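Local coordinates for periplasmic protein TorT (Vibrio parahaemolyticus, PDB 3O1I) that probably binds trimethylamine N-oxide or a related small ligand in the periplasm and relays its presence to a partner sensor protein, as other TorT proteins do, at residues N184-Q187 with R188-M192; E211-A215 with D216-D220. All blocks are in the same frame, centred on the assembly; numbering follows the deposited sequence.

Contact 1. Residues N184-Q187 with R188-M192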
loop_
_atom_site.group_PDB
_atom_site.type_symbol
_atom_site.label_atom_id
_atom_site.label_comp_id
_atom_site.label_asym_id
_atom_site.label_seq_id
_atom_site.Cartn_x
_atom_site.Cartn_y
_atom_site.Cartn_z
ATOM N N ASN D 184 17.208 -10.356 9.780
ATOM C CA ASN D 184 16.661 -11.569 10.360
ATOM C C ASN D 184 17.760 -12.637 10.412
ATOM O O ASN D 184 17.885 -13.374 11.388
ATOM C CB ASN D 184 15.473 -12.045 9.516
ATOM C CG ASN D 184 14.844 -13.310 10.056
ATOM O OD1 ASN D 184 14.210 -13.306 11.114
ATOM N ND2 ASN D 184 15.026 -14.409 9.332
ATOM N N LEU D 185 18.566 -12.706 9.359
ATOM C CA LEU D 185 19.650 -13.678 9.312
ATOM C C LEU D 185 20.756 -13.366 10.315
ATOM O O LEU D 185 21.404 -14.265 10.856
ATOM C CB LEU D 185 20.246 -13.741 7.908
ATOM C CG LEU D 185 19.461 -14.578 6.904
ATOM C CD1 LEU D 185 20.287 -14.740 5.630
ATOM C CD2 LEU D 185 19.157 -15.941 7.516
ATOM N N VAL D 186 20.974 -12.083 10.560
ATOM C CA VAL D 186 21.999 -11.668 11.496
ATOM C C VAL D 186 21.543 -12.006 12.905
ATOM O O VAL D 186 22.297 -12.590 13.686
ATOM C CB VAL D 186 22.268 -10.144 11.383
ATOM C CG1 VAL D 186 23.062 -9.667 12.577
ATOM C CG2 VAL D 186 23.030 -9.840 10.100
ATOM N N GLN D 187 20.294 -11.645 13.210
ATOM C CA GLN D 187 19.701 -11.883 14.526
ATOM C C GLN D 187 19.828 -13.345 14.885
ATOM O O GLN D 187 20.250 -13.679 15.992
ATOM C CB GLN D 187 18.226 -11.475 14.549
ATOM C CG GLN D 187 17.960 -10.050 14.087
ATOM C CD GLN D 187 16.472 -9.716 14.051
ATOM O OE1 GLN D 187 15.633 -10.582 13.745
ATOM N NE2 GLN D 187 16.136 -8.455 14.345
ATOM N N ARG D 188 19.468 -14.218 13.952
ATOM C CA ARG D 188 19.574 -15.646 14.198
ATOM C C ARG D 188 21.018 -15.952 14.564
ATOM O O ARG D 188 21.285 -16.768 15.440
ATOM C CB ARG D 188 19.176 -16.442 12.951
ATOM C CG ARG D 188 19.056 -17.949 13.197
ATOM C CD ARG D 188 18.883 -18.751 11.905
ATOM N NE ARG D 188 17.869 -18.190 11.011
ATOM C CZ ARG D 188 17.453 -18.767 9.884
ATOM N NH1 ARG D 188 17.955 -19.935 9.502
ATOM N NH2 ARG D 188 16.542 -18.167 9.133
ATOM N N VAL D 189 21.948 -15.285 13.888
ATOM C CA VAL D 189 23.370 -15.481 14.139
ATOM C C VAL D 189 23.751 -15.090 15.561
ATOM O O VAL D 189 24.359 -15.878 16.291
ATOM C CB VAL D 189 24.224 -14.671 13.139
ATOM C CG1 VAL D 189 25.699 -14.660 13.564
ATOM C CG2 VAL D 189 24.071 -15.279 11.751
ATOM N N ILE D 190 23.384 -13.875 15.954
ATOM C CA ILE D 190 23.687 -13.384 17.291
ATOM C C ILE D 190 23.163 -14.351 18.355
ATOM O O ILE D 190 23.783 -14.528 19.404
ATOM C CB ILE D 190 23.076 -11.988 17.512
ATOM C CG1 ILE D 190 23.608 -11.018 16.456
ATOM C CG2 ILE D 190 23.458 -11.469 18.879
ATOM C CD1 ILE D 190 22.990 -9.633 16.520
ATOM N N ASP D 191 22.030 -14.987 18.071
ATOM C CA ASP D 191 21.425 -15.938 19.000
ATOM C C ASP D 191 22.172 -17.260 19.141
ATOM O O ASP D 191 22.117 -17.893 20.195
ATOM C CB ASP D 191 19.978 -16.220 18.596
ATOM C CG ASP D 191 19.060 -15.054 18.883
ATOM O OD1 ASP D 191 18.936 -14.678 20.067
ATOM O OD2 ASP D 191 18.466 -14.512 17.931
ATOM N N MET D 192 22.858 -17.689 18.086
ATOM C CA MET D 192 23.608 -18.937 18.143
ATOM C C MET D 192 24.518 -18.903 19.358
ATOM O O MET D 192 24.291 -19.631 20.319
ATOM C CB MET D 192 24.463 -19.127 16.892
ATOM C CG MET D 192 23.699 -19.401 15.617
ATOM S SD MET D 192 24.880 -19.694 14.296
ATOM C CE MET D 192 25.066 -18.083 13.663
#
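Backbone bonds from residue i+4 to residue i tie N184-Q187 to R188-M192 as consecutive turns of an alpha-helix: R188 N to N184 O at 3.1 Å (N-H...O angle 165°), V189 N to L185 O at 3.2 Å and D191 N to Q187 O at 3.0 Å, with a less certain one from I190 N to V186 O. On the outer side of the helix R188 reaches back over the preceding turn. Its CG stands anti to the backbone N (chi1 -171°) and the chain bends only at chi3, which lays the guanidinium alongside the L185 side chain. L185 CD2 sits over one guanidinium face, displaced toward the rim, 3.8 Å from R188 NH2. Near the guanidinium plane, at its edge, comes the N184 amide: R188 NH2 and N184 ND2 are 4.1 Å apart with the two planes turned by 75°, a loose contact between two donor groups. A long, flat cation suits this place, because it can rest a face on a leucine methyl while staying on the exposed side. The helix, 179-192, flanks the parallel sheet of one lobe of a periplasmic-binding-protein fold, and its residue types follow from that: V186 and V189 pack on strand 137-142, whereas L185 and R188 meet F173 in a loop. V186 and I190, one turn apart, are buried and apolar, which suits the flank facing helix 202-214; V186 CG1 lies 3.9 Å from I190 CD1. Q187, partly exposed, extends beyond CG and reaches toward that same helix.

Contact 2. Residues E211-A215 with D216-D220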
loop_
_atom_site.group_PDB
_atom_site.type_symbol
_atom_site.label_atom_id
_atom_site.label_comp_id
_atom_site.label_asym_id
_atom_site.label_seq_id
_atom_site.Cartn_x
_atom_site.Cartn_y
_atom_site.Cartn_z
ATOM N N GLU D 211 22.410 -4.197 14.507
ATOM C CA GLU D 211 21.978 -5.306 15.331
ATOM C C GLU D 211 22.929 -5.617 16.462
ATOM O O GLU D 211 22.489 -5.987 17.537
ATOM C CB GLU D 211 21.731 -6.546 14.464
ATOM C CG GLU D 211 20.496 -6.408 13.558
ATOM C CD GLU D 211 19.227 -6.070 14.341
ATOM O OE1 GLU D 211 18.786 -6.919 15.136
ATOM O OE2 GLU D 211 18.671 -4.961 14.172
ATOM N N LEU D 212 24.228 -5.444 16.234
ATOM C CA LEU D 212 25.227 -5.718 17.273
ATOM C C LEU D 212 25.195 -4.659 18.357
ATOM O O LEU D 212 25.511 -4.941 19.508
ATOM C CB LEU D 212 26.638 -5.815 16.681
ATOM C CG LEU D 212 26.969 -7.138 15.966
ATOM C CD1 LEU D 212 28.434 -7.147 15.552
ATOM C CD2 LEU D 212 26.683 -8.328 16.880
ATOM N N ARG D 213 24.812 -3.442 17.987
ATOM C CA ARG D 213 24.706 -2.352 18.949
ATOM C C ARG D 213 23.428 -2.605 19.751
ATOM O O ARG D 213 23.453 -2.747 20.974
ATOM C CB ARG D 213 24.600 -1.024 18.217
ATOM C CG ARG D 213 24.540 0.179 19.102
ATOM C CD ARG D 213 23.696 1.236 18.440
ATOM N NE ARG D 213 23.948 2.577 18.948
ATOM C CZ ARG D 213 25.038 3.292 18.668
ATOM N NH1 ARG D 213 25.992 2.797 17.885
ATOM N NH2 ARG D 213 25.160 4.515 19.161
ATOM N N SER D 214 22.308 -2.679 19.044
ATOM C CA SER D 214 21.020 -2.926 19.674
ATOM C C SER D 214 21.038 -4.141 20.610
ATOM O O SER D 214 20.140 -4.300 21.431
ATOM C CB SER D 214 19.952 -3.116 18.594
ATOM O OG SER D 214 18.708 -3.487 19.156
ATOM N N ALA D 215 22.057 -4.988 20.490
ATOM C CA ALA D 215 22.171 -6.183 21.323
ATOM C C ALA D 215 23.463 -6.224 22.150
ATOM O O ALA D 215 23.883 -7.290 22.607
ATOM C CB ALA D 215 22.085 -7.421 20.451
ATOM N N ASP D 216 24.083 -5.064 22.338
ATOM C CA ASP D 216 25.334 -4.930 23.101
ATOM C C ASP D 216 26.421 -5.969 22.836
ATOM O O ASP D 216 27.075 -6.433 23.765
ATOM C CB ASP D 216 25.058 -4.892 24.610
ATOM C CG ASP D 216 24.263 -3.665 25.031
ATOM O OD1 ASP D 216 24.537 -2.559 24.510
ATOM O OD2 ASP D 216 23.370 -3.806 25.897
ATOM N N LYS D 217 26.618 -6.326 21.572
ATOM C CA LYS D 217 27.648 -7.287 21.202
ATOM C C LYS D 217 28.527 -6.660 20.126
ATOM O O LYS D 217 29.195 -7.346 19.351
ATOM C CB LYS D 217 27.006 -8.584 20.716
ATOM C CG LYS D 217 26.094 -9.192 21.771
ATOM C CD LYS D 217 25.676 -10.611 21.437
ATOM C CE LYS D 217 24.908 -11.225 22.597
ATOM N NZ LYS D 217 24.565 -12.652 22.352
ATOM N N THR D 218 28.509 -5.331 20.111
ATOM C CA THR D 218 29.284 -4.530 19.181
ATOM C C THR D 218 30.728 -4.986 19.164
ATOM O O THR D 218 31.322 -5.141 18.102
ATOM C CB THR D 218 29.246 -3.047 19.588
ATOM O OG1 THR D 218 27.956 -2.499 19.287
ATOM C CG2 THR D 218 30.319 -2.263 18.862
ATOM N N HIS D 219 31.284 -5.203 20.352
ATOM C CA HIS D 219 32.674 -5.629 20.497
ATOM C C HIS D 219 32.825 -7.130 20.764
ATOM O O HIS D 219 33.829 -7.565 21.318
ATOM C CB HIS D 219 33.339 -4.825 21.624
ATOM C CG HIS D 219 33.316 -3.342 21.400
ATOM N ND1 HIS D 219 34.010 -2.733 20.373
ATOM C CD2 HIS D 219 32.642 -2.354 22.035
ATOM C CE1 HIS D 219 33.760 -1.436 20.385
ATOM N NE2 HIS D 219 32.933 -1.179 21.381
ATOM N N ASP D 220 31.838 -7.921 20.356
ATOM C CA ASP D 220 31.885 -9.366 20.572
ATOM C C ASP D 220 31.881 -10.156 19.264
ATOM O O ASP D 220 32.289 -11.319 19.227
ATOM C CB ASP D 220 30.707 -9.806 21.449
ATOM C CG ASP D 220 30.858 -9.368 22.900
ATOM O OD1 ASP D 220 30.947 -8.148 23.175
ATOM O OD2 ASP D 220 30.886 -10.258 23.775
#
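L212 O is gripped twice: K217 N donates to it at 2.7 Å in the carbonyl plane, with an N-H...O angle of 162°, and T218 OG1 adds a weak bond at 3.5 Å. One step along, D216 N bonds R213 O at 2.8 Å, approaching from above the carbonyl plane. This pair of bonds, with D216 at positive phi (44°), is a Schellman motif, which ends helix 202-214 and turns the chain back across its last turn. L212 CD2 lies against K217 CB (3.9 Å), the hydrophobic contact that commonly accompanies such a motif; the two side chains cross at about a right angle, so a lysine serves by its aliphatic stem. A threonine suits the next position because its hydroxyl, set beside the backbone N (chi1 -73°), is turned back to the helix end, where OG1 reaches L212 O and lies 3.3 Å from R213 CA. R213 CB touches the turn although it points away from it overall, and the guanidinium goes to a salt bridge with an acidic side chain on the chain of another protein. The loop leads into strand 222-225 at the edge of the parallel sheet, while L212 rests on I190 of helix 179-192, and R213 and T218 touch K240.

Overall arrangement
Contact 1 and contact 2 lie in series along the chain, their centres 12 Å apart, and they touch directly where helix 179-192 meets the end of helix 202-214. Q187 NE2 is 3.2 Å from E211 OE1, a probable hydrogen bond, and E211 OE2 makes a salt bridge to R183, so one carboxylate joins the two helices at both of its oxygens. Beside this polar link, I190 CG2 packs 3.5 Å from K217 CD, and V186 CG1 lies 3.9 Å from E211 CB. The centres of the contacts are about 24 and 27 Å from the centre of the chain, and both contacts reach the chain of another protein, through Q187, E211 and R213.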